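Local atomic coordinates of phosphinothricin N-acetyltransferase (Brucella ovis, PDB entry 5DWM), a protein that binds acetyl-CoA and probably transfers its acetyl group to an acceptor, perhaps the amino group of phosphinothricin. Residues I94-D99 with K107-E112; P61-E66 with I114-A119; A25-A30 with E41-D46; A53-Q58 with Y76-R81; G137-H142 with V167-P172. One frame throughout, in Å; residues are numbered along the deposited sequence.

Contact 1 (I94-D99 with K107-E112); sequences IYIAPD and KLLLRE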
# COMPACT_ATOMS: atom_id res chain seq x y z
N ILE A 94 4.17 -7.12 -13.05
CA ILE A 94 4.74 -7.77 -14.22
C ILE A 94 5.40 -9.06 -13.77
O ILE A 94 6.20 -9.05 -12.83
CB ILE A 94 5.82 -6.90 -14.91
CG1 ILE A 94 5.32 -5.48 -15.20
CG2 ILE A 94 6.27 -7.56 -16.21
CD1 ILE A 94 6.41 -4.58 -15.72
N TYR A 95 5.10 -10.16 -14.47
CA TYR A 95 5.75 -11.44 -14.22
C TYR A 95 6.10 -12.11 -15.54
O TYR A 95 5.30 -12.10 -16.48
CB TYR A 95 4.86 -12.37 -13.40
CG TYR A 95 4.80 -11.95 -11.95
CD1 TYR A 95 5.80 -12.33 -11.06
CD2 TYR A 95 3.77 -11.16 -11.47
CE1 TYR A 95 5.76 -11.95 -9.73
CE2 TYR A 95 3.72 -10.77 -10.13
CZ TYR A 95 4.72 -11.17 -9.27
OH TYR A 95 4.69 -10.78 -7.95
N ILE A 96 7.29 -12.71 -15.58
CA ILE A 96 7.82 -13.32 -16.79
C ILE A 96 8.08 -14.80 -16.52
O ILE A 96 8.49 -15.18 -15.42
CB ILE A 96 9.12 -12.61 -17.23
CG1 ILE A 96 8.90 -11.10 -17.36
CG2 ILE A 96 9.65 -13.19 -18.53
CD1 ILE A 96 7.95 -10.69 -18.46
N ALA A 97 7.81 -15.64 -17.52
CA ALA A 97 8.13 -17.06 -17.42
C ALA A 97 9.63 -17.25 -17.19
O ALA A 97 10.44 -16.51 -17.77
CB ALA A 97 7.72 -17.80 -18.70
N PRO A 98 10.04 -18.21 -16.36
CA PRO A 98 11.48 -18.37 -16.08
C PRO A 98 12.33 -18.56 -17.32
O PRO A 98 13.42 -17.98 -17.41
CB PRO A 98 11.52 -19.60 -15.17
CG PRO A 98 10.19 -19.62 -14.51
CD PRO A 98 9.22 -19.14 -15.56
N ASP A 99 11.85 -19.33 -18.29
CA ASP A 99 12.66 -19.57 -19.48
C ASP A 99 12.60 -18.43 -20.49
O ASP A 99 13.23 -18.52 -21.54
CB ASP A 99 12.27 -20.90 -20.13
CG ASP A 99 10.80 -20.99 -20.46
OD1 ASP A 99 9.99 -20.29 -19.81
OD2 ASP A 99 10.46 -21.76 -21.38
N LYS A 107 10.20 -5.28 -20.81
CA LYS A 107 10.16 -3.94 -21.38
C LYS A 107 9.02 -3.79 -22.38
O LYS A 107 8.34 -2.76 -22.40
CB LYS A 107 11.50 -3.59 -22.03
CG LYS A 107 12.62 -3.38 -21.04
CD LYS A 107 13.94 -3.09 -21.72
CE LYS A 107 14.59 -4.37 -22.26
NZ LYS A 107 15.94 -4.11 -22.83
N LEU A 108 8.81 -4.81 -23.23
CA LEU A 108 7.69 -4.74 -24.17
C LEU A 108 6.37 -4.62 -23.43
O LEU A 108 5.50 -3.82 -23.81
CB LEU A 108 7.66 -5.97 -25.07
CG LEU A 108 8.75 -6.13 -26.11
CD1 LEU A 108 8.54 -7.46 -26.83
CD2 LEU A 108 8.72 -4.95 -27.09
N LEU A 109 6.19 -5.41 -22.37
CA LEU A 109 4.95 -5.39 -21.61
C LEU A 109 4.76 -4.05 -20.91
O LEU A 109 3.67 -3.47 -20.96
CB LEU A 109 4.95 -6.52 -20.57
CG LEU A 109 4.57 -7.89 -21.10
CD1 LEU A 109 4.92 -8.99 -20.11
CD2 LEU A 109 3.10 -7.94 -21.44
N LEU A 110 5.80 -3.56 -20.24
CA LEU A 110 5.65 -2.35 -19.44
C LEU A 110 5.46 -1.13 -20.33
O LEU A 110 4.67 -0.24 -20.01
CB LEU A 110 6.84 -2.18 -18.50
CG LEU A 110 6.83 -1.01 -17.52
CD1 LEU A 110 5.54 -0.96 -16.70
CD2 LEU A 110 8.05 -1.09 -16.60
N ARG A 111 6.16 -1.08 -21.47
CA ARG A 111 5.93 0.03 -22.40
C ARG A 111 4.47 0.10 -22.81
O ARG A 111 3.87 1.18 -22.82
CB ARG A 111 6.85 -0.10 -23.62
CG ARG A 111 6.57 0.96 -24.66
CD ARG A 111 7.72 1.12 -25.64
NE ARG A 111 8.93 1.59 -24.96
CZ ARG A 111 10.05 0.89 -24.87
NH1 ARG A 111 10.13 -0.31 -25.43
NH2 ARG A 111 11.10 1.40 -24.24
N GLU A 112 3.87 -1.05 -23.14
CA GLU A 112 2.47 -1.02 -23.57
C GLU A 112 1.54 -0.74 -22.40
O GLU A 112 0.53 -0.03 -22.56
CB GLU A 112 2.11 -2.32 -24.30
CG GLU A 112 0.69 -2.37 -24.86
CD GLU A 112 0.41 -1.29 -25.90
OE1 GLU A 112 -0.78 -0.95 -26.09
OE2 GLU A 112 1.37 -0.78 -26.51
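Ile94 reaches from its strand to Leu110 of the helix, and the two side chains cross at about a right angle. The terminal CD1 of Ile94 does the touching: it sits 3.7 Å from Leu110 CB and 3.8 Å from Leu110 CD1, so one methyl rests against the whole branched end of the leucine. Its chain reaches that far because CD1 is anti to CA (chi2 173°), which carries the methyl straight out from the strand. Ile96 behaves differently. Bent at its second torsion (chi2 -66°), it slides past Leu109 in the opposite direction, and the two meet by their end methyls, Ile96 CD1 and Leu109 CD1, 3.8 Å apart. Leu109 CD1 also lies 4.4 Å from Ile94 CG2, which makes it a looser third point of contact. Branched aliphatic residues suit this place, since no hydrogen bond crosses between the two segments and the touching atoms are all carbon. Strand 94-96 and helix 107-112 run nearly antiparallel, at 157°, as expected for the first half of a beta-alpha-beta unit. In this GNAT fold that unit carries the acetyl-CoA site, to which Ile94, Ile96 and Lys107 belong.

Contact 2 (P61-E66 with I114-A119); sequences PILVAE and IARISA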
# COMPACT_ATOMS: atom_id res chain seq x y z
N PRO A 61 -6.23 -2.43 -17.59
CA PRO A 61 -5.70 -3.27 -18.67
C PRO A 61 -4.93 -4.46 -18.12
O PRO A 61 -4.27 -4.38 -17.08
CB PRO A 61 -4.74 -2.32 -19.41
CG PRO A 61 -4.29 -1.37 -18.37
CD PRO A 61 -5.50 -1.15 -17.48
N ILE A 62 -5.03 -5.56 -18.85
CA ILE A 62 -4.33 -6.80 -18.54
C ILE A 62 -3.73 -7.29 -19.84
O ILE A 62 -4.46 -7.52 -20.81
CB ILE A 62 -5.25 -7.88 -17.95
CG1 ILE A 62 -6.07 -7.35 -16.78
CG2 ILE A 62 -4.44 -9.08 -17.52
CD1 ILE A 62 -7.16 -8.31 -16.32
N LEU A 63 -2.40 -7.44 -19.87
CA LEU A 63 -1.67 -7.69 -21.09
C LEU A 63 -0.86 -8.98 -20.98
O LEU A 63 -0.42 -9.37 -19.90
CB LEU A 63 -0.70 -6.55 -21.37
CG LEU A 63 -1.32 -5.16 -21.47
CD1 LEU A 63 -0.21 -4.14 -21.63
CD2 LEU A 63 -2.30 -5.09 -22.64
N VAL A 64 -0.67 -9.63 -22.12
CA VAL A 64 0.19 -10.81 -22.21
C VAL A 64 1.17 -10.63 -23.35
O VAL A 64 0.89 -9.94 -24.34
CB VAL A 64 -0.60 -12.13 -22.36
CG1 VAL A 64 -1.51 -12.34 -21.15
CG2 VAL A 64 -1.39 -12.16 -23.66
N ALA A 65 2.33 -11.27 -23.22
CA ALA A 65 3.31 -11.36 -24.29
C ALA A 65 3.29 -12.78 -24.82
O ALA A 65 3.40 -13.73 -24.04
CB ALA A 65 4.71 -11.04 -23.76
N GLU A 66 3.13 -12.92 -26.13
CA GLU A 66 3.00 -14.23 -26.76
C GLU A 66 4.05 -14.37 -27.86
O GLU A 66 4.24 -13.46 -28.66
CB GLU A 66 1.60 -14.42 -27.37
CG GLU A 66 1.44 -15.72 -28.13
CD GLU A 66 0.08 -15.86 -28.78
OE1 GLU A 66 -0.87 -15.19 -28.32
OE2 GLU A 66 -0.04 -16.63 -29.75
N ILE A 114 2.23 1.16 -19.81
CA ILE A 114 2.33 2.61 -19.63
C ILE A 114 1.42 3.33 -20.62
O ILE A 114 0.71 4.28 -20.25
CB ILE A 114 3.79 3.07 -19.76
CG1 ILE A 114 4.64 2.56 -18.58
CG2 ILE A 114 3.88 4.60 -19.88
CD1 ILE A 114 6.14 2.75 -18.80
N ALA A 115 1.44 2.90 -21.88
CA ALA A 115 0.58 3.52 -22.89
C ALA A 115 -0.90 3.38 -22.54
O ALA A 115 -1.66 4.34 -22.65
CB ALA A 115 0.87 2.95 -24.28
N ARG A 116 -1.32 2.19 -22.11
CA ARG A 116 -2.73 1.98 -21.81
C ARG A 116 -3.16 2.77 -20.57
O ARG A 116 -4.24 3.36 -20.55
CB ARG A 116 -3.02 0.48 -21.64
CG ARG A 116 -2.83 -0.34 -22.92
CD ARG A 116 -3.97 -0.11 -23.90
NE ARG A 116 -5.26 -0.50 -23.33
CZ ARG A 116 -5.76 -1.73 -23.39
NH1 ARG A 116 -5.09 -2.70 -24.01
NH2 ARG A 116 -6.94 -1.99 -22.84
N ILE A 117 -2.31 2.79 -19.53
CA ILE A 117 -2.63 3.53 -18.31
C ILE A 117 -2.66 5.03 -18.58
O ILE A 117 -3.50 5.76 -18.03
CB ILE A 117 -1.64 3.15 -17.20
CG1 ILE A 117 -2.00 1.77 -16.66
CG2 ILE A 117 -1.65 4.19 -16.08
CD1 ILE A 117 -3.39 1.72 -16.06
N SER A 118 -1.73 5.52 -19.40
CA SER A 118 -1.74 6.93 -19.77
C SER A 118 -3.02 7.29 -20.51
O SER A 118 -3.63 8.33 -20.23
CB SER A 118 -0.50 7.24 -20.62
OG SER A 118 -0.38 8.63 -20.87
N ALA A 119 -3.45 6.42 -21.43
CA ALA A 119 -4.66 6.71 -22.19
C ALA A 119 -5.89 6.79 -21.30
O ALA A 119 -6.87 7.46 -21.65
CB ALA A 119 -4.84 5.69 -23.32
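Pro61 lies under the bent side chain of Arg116, the two sliding past each other in opposite directions. Arg116 starts with CG anti to its carbonyl carbon and then turns at both of the next torsions (chi2 -74°, chi3 -61°), so that the chain folds back and the guanidinium comes to lie over the proline. Pro61 CB stands 4.0 Å above one face of that group, displaced toward its rim, while the aliphatic root of the same arginine, CB, is 4.0 Å from Pro61 CG. A proline is well suited here: its rigid ring offers a compact hydrocarbon surface to both the methylene and the flat cation. Leu63 comes to the guanidinium obliquely, with CD2 3.9 Å from Arg116 NH1, and that nitrogen also forms a salt bridge with Asp14 on strand 11-14. In the GNAT fold helix 105-119 packs across one side of the central sheet, and this contact ties its C-terminal end to the start of strand 62-67. Ile117 completes it from the more buried side of the helix. Bending at chi2 (-61°) swings its CD1 toward Pro61, where it meets the ring at about a right angle, 3.8 Å from Pro61 CD. The same isoleucine packs on Ala77 of strand 70-79, the small partner there.

Contact 3 (A25-A30 with E41-D46); sequences AIYTQA and EPPTMD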
# COMPACT_ATOMS: atom_id res chain seq x y z
N ALA A 25 0.64 -20.76 -14.17
CA ALA A 25 1.92 -21.46 -14.14
C ALA A 25 3.09 -20.50 -13.96
O ALA A 25 4.03 -20.78 -13.19
CB ALA A 25 2.10 -22.31 -15.40
N ILE A 26 3.07 -19.36 -14.65
CA ILE A 26 4.13 -18.37 -14.52
C ILE A 26 4.17 -17.83 -13.09
O ILE A 26 5.24 -17.75 -12.47
CB ILE A 26 3.93 -17.23 -15.54
CG1 ILE A 26 4.15 -17.77 -16.96
CG2 ILE A 26 4.86 -16.06 -15.25
CD1 ILE A 26 3.81 -16.77 -18.05
N TYR A 27 3.01 -17.45 -12.56
CA TYR A 27 2.98 -16.90 -11.21
C TYR A 27 3.37 -17.95 -10.17
O TYR A 27 4.04 -17.63 -9.18
CB TYR A 27 1.61 -16.28 -10.92
CG TYR A 27 1.58 -15.49 -9.62
CD1 TYR A 27 2.44 -14.42 -9.43
CD2 TYR A 27 0.72 -15.84 -8.59
CE1 TYR A 27 2.44 -13.70 -8.23
CE2 TYR A 27 0.71 -15.13 -7.39
CZ TYR A 27 1.58 -14.07 -7.23
OH TYR A 27 1.59 -13.35 -6.06
N THR A 28 2.98 -19.21 -10.40
CA THR A 28 3.37 -20.28 -9.48
C THR A 28 4.88 -20.35 -9.32
O THR A 28 5.40 -20.44 -8.20
CB THR A 28 2.80 -21.62 -9.97
OG1 THR A 28 1.37 -21.61 -9.80
CG2 THR A 28 3.41 -22.81 -9.19
N GLN A 29 5.62 -20.31 -10.43
CA GLN A 29 7.08 -20.34 -10.35
C GLN A 29 7.62 -19.11 -9.63
O GLN A 29 8.56 -19.22 -8.84
CB GLN A 29 7.69 -20.47 -11.75
CG GLN A 29 7.46 -21.83 -12.37
CD GLN A 29 7.76 -22.96 -11.40
OE1 GLN A 29 8.86 -23.05 -10.86
NE2 GLN A 29 6.76 -23.81 -11.15
N ALA A 30 7.05 -17.94 -9.90
CA ALA A 30 7.46 -16.73 -9.19
C ALA A 30 7.26 -16.87 -7.68
O ALA A 30 8.13 -16.49 -6.89
CB ALA A 30 6.67 -15.53 -9.71
N GLU A 41 2.07 -19.54 -0.88
CA GLU A 41 1.39 -20.67 -1.50
C GLU A 41 0.82 -20.24 -2.84
O GLU A 41 0.01 -19.29 -2.87
CB GLU A 41 0.27 -21.13 -0.58
CG GLU A 41 -0.58 -22.26 -1.09
CD GLU A 41 -1.71 -22.58 -0.15
OE1 GLU A 41 -1.52 -22.43 1.08
OE2 GLU A 41 -2.80 -22.96 -0.63
N PRO A 42 1.21 -20.86 -3.95
CA PRO A 42 0.70 -20.46 -5.26
C PRO A 42 -0.81 -20.53 -5.32
O PRO A 42 -1.41 -21.54 -4.90
CB PRO A 42 1.34 -21.49 -6.21
CG PRO A 42 2.58 -21.91 -5.52
CD PRO A 42 2.24 -21.91 -4.05
N PRO A 43 -1.47 -19.47 -5.79
CA PRO A 43 -2.92 -19.52 -5.98
C PRO A 43 -3.31 -20.55 -7.04
O PRO A 43 -2.54 -20.89 -7.94
CB PRO A 43 -3.28 -18.11 -6.46
CG PRO A 43 -2.11 -17.25 -6.04
CD PRO A 43 -0.91 -18.15 -6.11
N THR A 44 -4.54 -21.06 -6.91
CA THR A 44 -5.08 -21.91 -7.95
C THR A 44 -5.42 -21.09 -9.20
O THR A 44 -5.52 -19.86 -9.17
CB THR A 44 -6.38 -22.57 -7.47
OG1 THR A 44 -7.31 -21.53 -7.09
CG2 THR A 44 -6.13 -23.51 -6.28
N MET A 45 -5.64 -21.80 -10.31
CA MET A 45 -6.19 -21.15 -11.49
C MET A 45 -7.53 -20.49 -11.18
O MET A 45 -7.83 -19.40 -11.68
CB MET A 45 -6.32 -22.17 -12.61
CG MET A 45 -6.53 -21.56 -13.97
SD MET A 45 -6.60 -22.84 -15.23
CE MET A 45 -5.20 -23.86 -14.80
N ASP A 46 -8.35 -21.15 -10.35
CA ASP A 46 -9.65 -20.58 -9.99
C ASP A 46 -9.48 -19.22 -9.34
O ASP A 46 -10.19 -18.26 -9.68
CB ASP A 46 -10.38 -21.53 -9.03
CG ASP A 46 -10.38 -22.97 -9.52
OD1 ASP A 46 -11.46 -23.47 -9.92
OD2 ASP A 46 -9.30 -23.60 -9.49
O HOH W 1 -0.96 -22.96 -8.97
O HOH W 2 -0.27 -19.30 -9.03
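The Tyr27 ring meets Pro43 at its edge: Pro43 CG lies in the ring plane, and Pro43 CD comes 3.7 Å from Tyr27 CE2. The two side chains cross at about a right angle, and Tyr27 also forms an edge-to-face aromatic pair with Tyr95 of strand 89-96. This is a helix-to-loop contact of the GNAT fold, in which the chain leading into helix 45-58 packs against helix 20-33. Prolines suit that loop because their stiff rings give it an apolar surface with no backbone N-H to satisfy. With CG anti to its backbone N (chi1 -170°), Tyr27 sends its ring toward Pro43, and its hydroxyl is hydrogen-bonded to Glu39 and Ser37. One residue on, Thr28 meets Pro42 with both branches; Pro42 CB is 3.6 Å from Thr28 OG1 and 3.9 Å from Thr28 CG2. That hydroxyl, also bonded to Thr24 O, receives hydrogen bonds from two waters, which both donate to Pro43 O as well, one of them at 2.8 Å from Thr28 OG1 and 2.8 Å from Pro43 O.

Contact 4 (A53-Q58 with Y76-R81); sequences AAFADQ and YASYFR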
# COMPACT_ATOMS: atom_id res chain seq x y z
N ALA A 53 -10.55 -11.25 -13.23
CA ALA A 53 -11.89 -10.77 -13.54
C ALA A 53 -12.21 -9.50 -12.76
O ALA A 53 -12.88 -8.59 -13.28
CB ALA A 53 -12.92 -11.86 -13.26
N ALA A 54 -11.73 -9.41 -11.52
CA ALA A 54 -11.94 -8.20 -10.72
C ALA A 54 -11.19 -7.01 -11.32
O ALA A 54 -11.76 -5.92 -11.44
CB ALA A 54 -11.56 -8.43 -9.26
N PHE A 55 -9.93 -7.20 -11.72
CA PHE A 55 -9.19 -6.11 -12.36
C PHE A 55 -9.90 -5.63 -13.61
O PHE A 55 -10.02 -4.42 -13.84
CB PHE A 55 -7.78 -6.57 -12.72
CG PHE A 55 -6.94 -6.96 -11.55
CD1 PHE A 55 -6.98 -6.23 -10.37
CD2 PHE A 55 -6.09 -8.05 -11.63
CE1 PHE A 55 -6.20 -6.60 -9.29
CE2 PHE A 55 -5.31 -8.42 -10.57
CZ PHE A 55 -5.36 -7.69 -9.39
N ALA A 56 -10.40 -6.56 -14.42
CA ALA A 56 -11.11 -6.20 -15.65
C ALA A 56 -12.40 -5.45 -15.34
O ALA A 56 -12.74 -4.48 -16.02
CB ALA A 56 -11.39 -7.44 -16.48
N ASP A 57 -13.14 -5.91 -14.32
CA ASP A 57 -14.37 -5.23 -13.93
C ASP A 57 -14.10 -3.79 -13.51
O ASP A 57 -14.93 -2.91 -13.74
CB ASP A 57 -15.05 -5.98 -12.79
CG ASP A 57 -15.63 -7.32 -13.23
OD1 ASP A 57 -15.73 -7.56 -14.45
OD2 ASP A 57 -16.01 -8.12 -12.35
N GLN A 58 -12.94 -3.54 -12.89
CA GLN A 58 -12.58 -2.18 -12.50
C GLN A 58 -12.17 -1.32 -13.68
O GLN A 58 -12.13 -0.09 -13.55
CB GLN A 58 -11.44 -2.21 -11.48
CG GLN A 58 -11.83 -2.74 -10.11
CD GLN A 58 -10.63 -2.89 -9.21
OE1 GLN A 58 -9.70 -3.64 -9.51
NE2 GLN A 58 -10.62 -2.16 -8.10
N TYR A 76 -0.29 -6.21 -15.56
CA TYR A 76 -1.56 -5.55 -15.34
C TYR A 76 -1.34 -4.34 -14.45
O TYR A 76 -0.28 -4.16 -13.84
CB TYR A 76 -2.63 -6.50 -14.78
CG TYR A 76 -2.35 -6.99 -13.38
CD1 TYR A 76 -2.68 -6.22 -12.27
CD2 TYR A 76 -1.75 -8.23 -13.17
CE1 TYR A 76 -2.43 -6.67 -10.98
CE2 TYR A 76 -1.49 -8.69 -11.89
CZ TYR A 76 -1.83 -7.90 -10.80
OH TYR A 76 -1.58 -8.36 -9.52
N ALA A 77 -2.36 -3.49 -14.40
CA ALA A 77 -2.40 -2.37 -13.47
C ALA A 77 -3.60 -2.52 -12.55
O ALA A 77 -4.56 -3.22 -12.86
CB ALA A 77 -2.47 -1.04 -14.22
N SER A 78 -3.51 -1.87 -11.40
CA SER A 78 -4.58 -1.86 -10.40
C SER A 78 -4.36 -0.63 -9.52
O SER A 78 -3.41 0.12 -9.70
CB SER A 78 -4.58 -3.15 -9.58
OG SER A 78 -3.34 -3.33 -8.92
N TYR A 79 -5.25 -0.44 -8.55
CA TYR A 79 -5.05 0.65 -7.60
C TYR A 79 -3.97 0.30 -6.59
O TYR A 79 -3.83 -0.86 -6.18
CB TYR A 79 -6.35 1.00 -6.86
CG TYR A 79 -7.37 1.67 -7.73
CD1 TYR A 79 -7.11 2.91 -8.31
CD2 TYR A 79 -8.60 1.08 -7.97
CE1 TYR A 79 -8.05 3.53 -9.13
CE2 TYR A 79 -9.54 1.68 -8.77
CZ TYR A 79 -9.26 2.90 -9.35
OH TYR A 79 -10.21 3.50 -10.14
N PHE A 80 -3.19 1.31 -6.20
CA PHE A 80 -2.35 1.19 -5.01
C PHE A 80 -3.23 1.09 -3.76
O PHE A 80 -3.12 0.13 -2.98
CB PHE A 80 -1.40 2.39 -4.91
CG PHE A 80 -0.72 2.52 -3.59
CD1 PHE A 80 0.22 1.60 -3.18
CD2 PHE A 80 -1.02 3.58 -2.73
CE1 PHE A 80 0.85 1.72 -1.94
CE2 PHE A 80 -0.40 3.71 -1.50
CZ PHE A 80 0.54 2.78 -1.10
N ARG A 81 -4.12 2.07 -3.58
CA ARG A 81 -5.16 2.08 -2.57
C ARG A 81 -6.41 2.68 -3.18
O ARG A 81 -6.35 3.41 -4.18
CB ARG A 81 -4.69 2.86 -1.33
CG ARG A 81 -3.62 2.09 -0.59
CD ARG A 81 -3.21 2.70 0.73
NE ARG A 81 -2.45 1.71 1.47
CZ ARG A 81 -2.03 1.86 2.73
NH1 ARG A 81 -2.30 2.99 3.38
NH2 ARG A 81 -1.35 0.89 3.32
O HOH W 3 -7.40 -2.35 -8.01
O HOH W 4 -12.15 1.42 -11.23
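Tyr76 begins the strand segment by stacking its ring on that of Phe55, the centroids 4.4 Å apart and the planes at 22°, an offset stack. Phe55 CE2 lies 3.4 Å from Tyr76 CE1, over one face of the tyrosine and toward its rim. The tyrosine holds CG between its backbone N and carbonyl carbon (chi1 67°), a less usual placing that leans the ring along the strand toward Ser78, face to face with Phe55. Aromatic residues suit both places, because they give broad flat surfaces that fill the space between helix and strand. Ser78, the next residue to face the helix, meets the same ring with its CB, 3.8 Å from Phe55 CE1; its small side chain lets the phenylalanine come close. Tyr79 packs its ring edge on Gln58, with CD2 3.8 Å from Gln58 NE2 and the amide standing steeply to the ring. Two waters link the pair: one accepts from Tyr79 N and donates to Gln58 OE1, and the other donates to both Gln58 O and Tyr79 OH. Beyond the strand, Arg81 forms a salt bridge with Glu91 of the second subunit. In the GNAT fold the contact sets helix segment 53-58 across strand segment 76-79 at 71°, joining helix 45-58 to strand 70-79, with Ile62 of neighbouring strand 62-67 touching both Phe55 and Tyr76.

Contact 5 (G137-H142 with V167-P172); sequences GSVKLH and VLMQLP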
# COMPACT_ATOMS: atom_id res chain seq x y z
N GLY A 137 16.57 -7.22 -11.50
CA GLY A 137 15.93 -7.25 -12.80
C GLY A 137 14.72 -6.34 -12.87
O GLY A 137 14.55 -5.57 -13.82
N SER A 138 13.86 -6.41 -11.85
CA SER A 138 12.67 -5.56 -11.83
C SER A 138 13.03 -4.09 -11.63
O SER A 138 12.43 -3.21 -12.25
CB SER A 138 11.70 -6.02 -10.74
OG SER A 138 10.57 -5.16 -10.72
N VAL A 139 13.99 -3.81 -10.75
CA VAL A 139 14.44 -2.43 -10.55
C VAL A 139 15.01 -1.87 -11.85
O VAL A 139 14.65 -0.76 -12.27
CB VAL A 139 15.44 -2.34 -9.39
CG1 VAL A 139 15.98 -0.92 -9.28
CG2 VAL A 139 14.79 -2.77 -8.08
N LYS A 140 15.89 -2.62 -12.51
CA LYS A 140 16.50 -2.15 -13.75
C LYS A 140 15.45 -1.98 -14.85
O LYS A 140 15.52 -1.02 -15.64
CB LYS A 140 17.62 -3.10 -14.17
N LEU A 141 14.47 -2.88 -14.93
CA LEU A 141 13.40 -2.74 -15.92
C LEU A 141 12.67 -1.42 -15.73
O LEU A 141 12.41 -0.69 -16.70
CB LEU A 141 12.42 -3.90 -15.81
CG LEU A 141 11.02 -3.72 -16.43
CD1 LEU A 141 11.09 -3.54 -17.93
CD2 LEU A 141 10.09 -4.88 -16.08
N HIS A 142 12.34 -1.08 -14.48
CA HIS A 142 11.60 0.15 -14.24
C HIS A 142 12.48 1.37 -14.45
O HIS A 142 12.03 2.38 -15.01
CB HIS A 142 10.96 0.11 -12.86
CG HIS A 142 9.77 -0.80 -12.77
ND1 HIS A 142 9.88 -2.15 -12.51
CD2 HIS A 142 8.45 -0.56 -12.96
CE1 HIS A 142 8.68 -2.70 -12.53
NE2 HIS A 142 7.79 -1.76 -12.79
N VAL A 167 11.09 -1.97 -2.58
CA VAL A 167 11.57 -0.78 -3.29
C VAL A 167 10.39 -0.15 -4.03
O VAL A 167 9.68 -0.83 -4.78
CB VAL A 167 12.72 -1.14 -4.25
CG1 VAL A 167 12.91 -0.05 -5.31
CG2 VAL A 167 14.01 -1.36 -3.44
N LEU A 168 10.17 1.14 -3.81
CA LEU A 168 9.10 1.87 -4.47
C LEU A 168 9.67 2.77 -5.56
O LEU A 168 10.68 3.45 -5.35
CB LEU A 168 8.33 2.74 -3.47
CG LEU A 168 7.80 1.99 -2.26
CD1 LEU A 168 7.42 2.99 -1.22
CD2 LEU A 168 6.60 1.17 -2.64
N MET A 169 9.02 2.77 -6.74
CA MET A 169 9.41 3.61 -7.86
C MET A 169 8.16 4.19 -8.51
O MET A 169 7.09 3.58 -8.47
CB MET A 169 10.22 2.83 -8.90
CG MET A 169 11.37 2.03 -8.30
SD MET A 169 12.43 1.26 -9.54
CE MET A 169 13.18 2.71 -10.27
N GLN A 170 8.29 5.35 -9.15
CA GLN A 170 7.12 5.95 -9.77
C GLN A 170 7.47 6.64 -11.08
O GLN A 170 8.60 7.05 -11.32
CB GLN A 170 6.36 6.91 -8.83
CG GLN A 170 7.10 8.20 -8.51
CD GLN A 170 6.33 9.10 -7.55
OE1 GLN A 170 6.87 9.51 -6.53
NE2 GLN A 170 5.09 9.44 -7.91
N LEU A 171 6.44 6.77 -11.92
CA LEU A 171 6.57 7.38 -13.24
C LEU A 171 5.40 8.34 -13.40
O LEU A 171 4.23 7.90 -13.30
CB LEU A 171 6.49 6.30 -14.32
CG LEU A 171 6.55 6.78 -15.77
CD1 LEU A 171 7.97 7.20 -16.16
CD2 LEU A 171 6.04 5.69 -16.70
N PRO A 172 5.64 9.61 -13.68
CA PRO A 172 4.53 10.54 -13.91
C PRO A 172 3.95 10.34 -15.30
O PRO A 172 4.66 9.97 -16.24
CB PRO A 172 5.20 11.91 -13.80
CG PRO A 172 6.61 11.66 -14.31
CD PRO A 172 6.96 10.25 -13.86
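Val139 packs its CG2 4.3 Å from Val167 CG1 and its CG1 4.2 Å from Met169 SD, following Ser138, whose backbone oxygen serves the histidine one turn later. Valine is fitting at this position, for its two short branches can serve two neighbours on the strand at once. The Met169 chain runs extended, then bends at chi3 (68°), which sets the sulfur against the helix; the methionine and valine side chains cross at about a right angle. Methionine is long and flexible enough to bridge the separation between the two backbones. Helix segment 137-142 and strand segment 167-172 run almost parallel, at 18°. They lie on helix 136-144 and strand 162-172, in the C-terminal part of the GNAT fold, where this helix lies on the same sheet that carries the acetyl-CoA site. His142 closes the helix segment, its CB 3.8 Å from Met169 SD. The histidine ring is held from both ends: ND1 donates to Ser138 O at 2.8 Å in a nearly straight bond (167°), with the oxygen close to the ring plane, and NE2 bonds Asp92. Ser138 O also accepts from His142 N at 3.1 Å, and the two donors approach from opposite faces of its carbonyl plane. The bonds at ND1 and NE2 together fix the rotation of the imidazole, whose edge-to-face partner is Phe147.

Contacts 2 and 5 are the buried ones, contacts 1 and 3 are partly buried, and contact 4 lies at the surface. Contacts 1 and 2 share helix 105-119, and Leu109 and Glu112 of the former touch the strand of the latter; contacts 3 and 4 share helix 45-58, on the other side of the sheet. Contact 5 meets contact 1 where His142 and Leu141 pack on Leu110. Chemistry follows place: aliphatic methyls fill contact 1, a proline and an arginine meet in contact 2, sulfur and valine in contact 5, whereas contacts 3 and 4 combine rings with bridging waters. Contacts 4 and 5 also reach the second subunit.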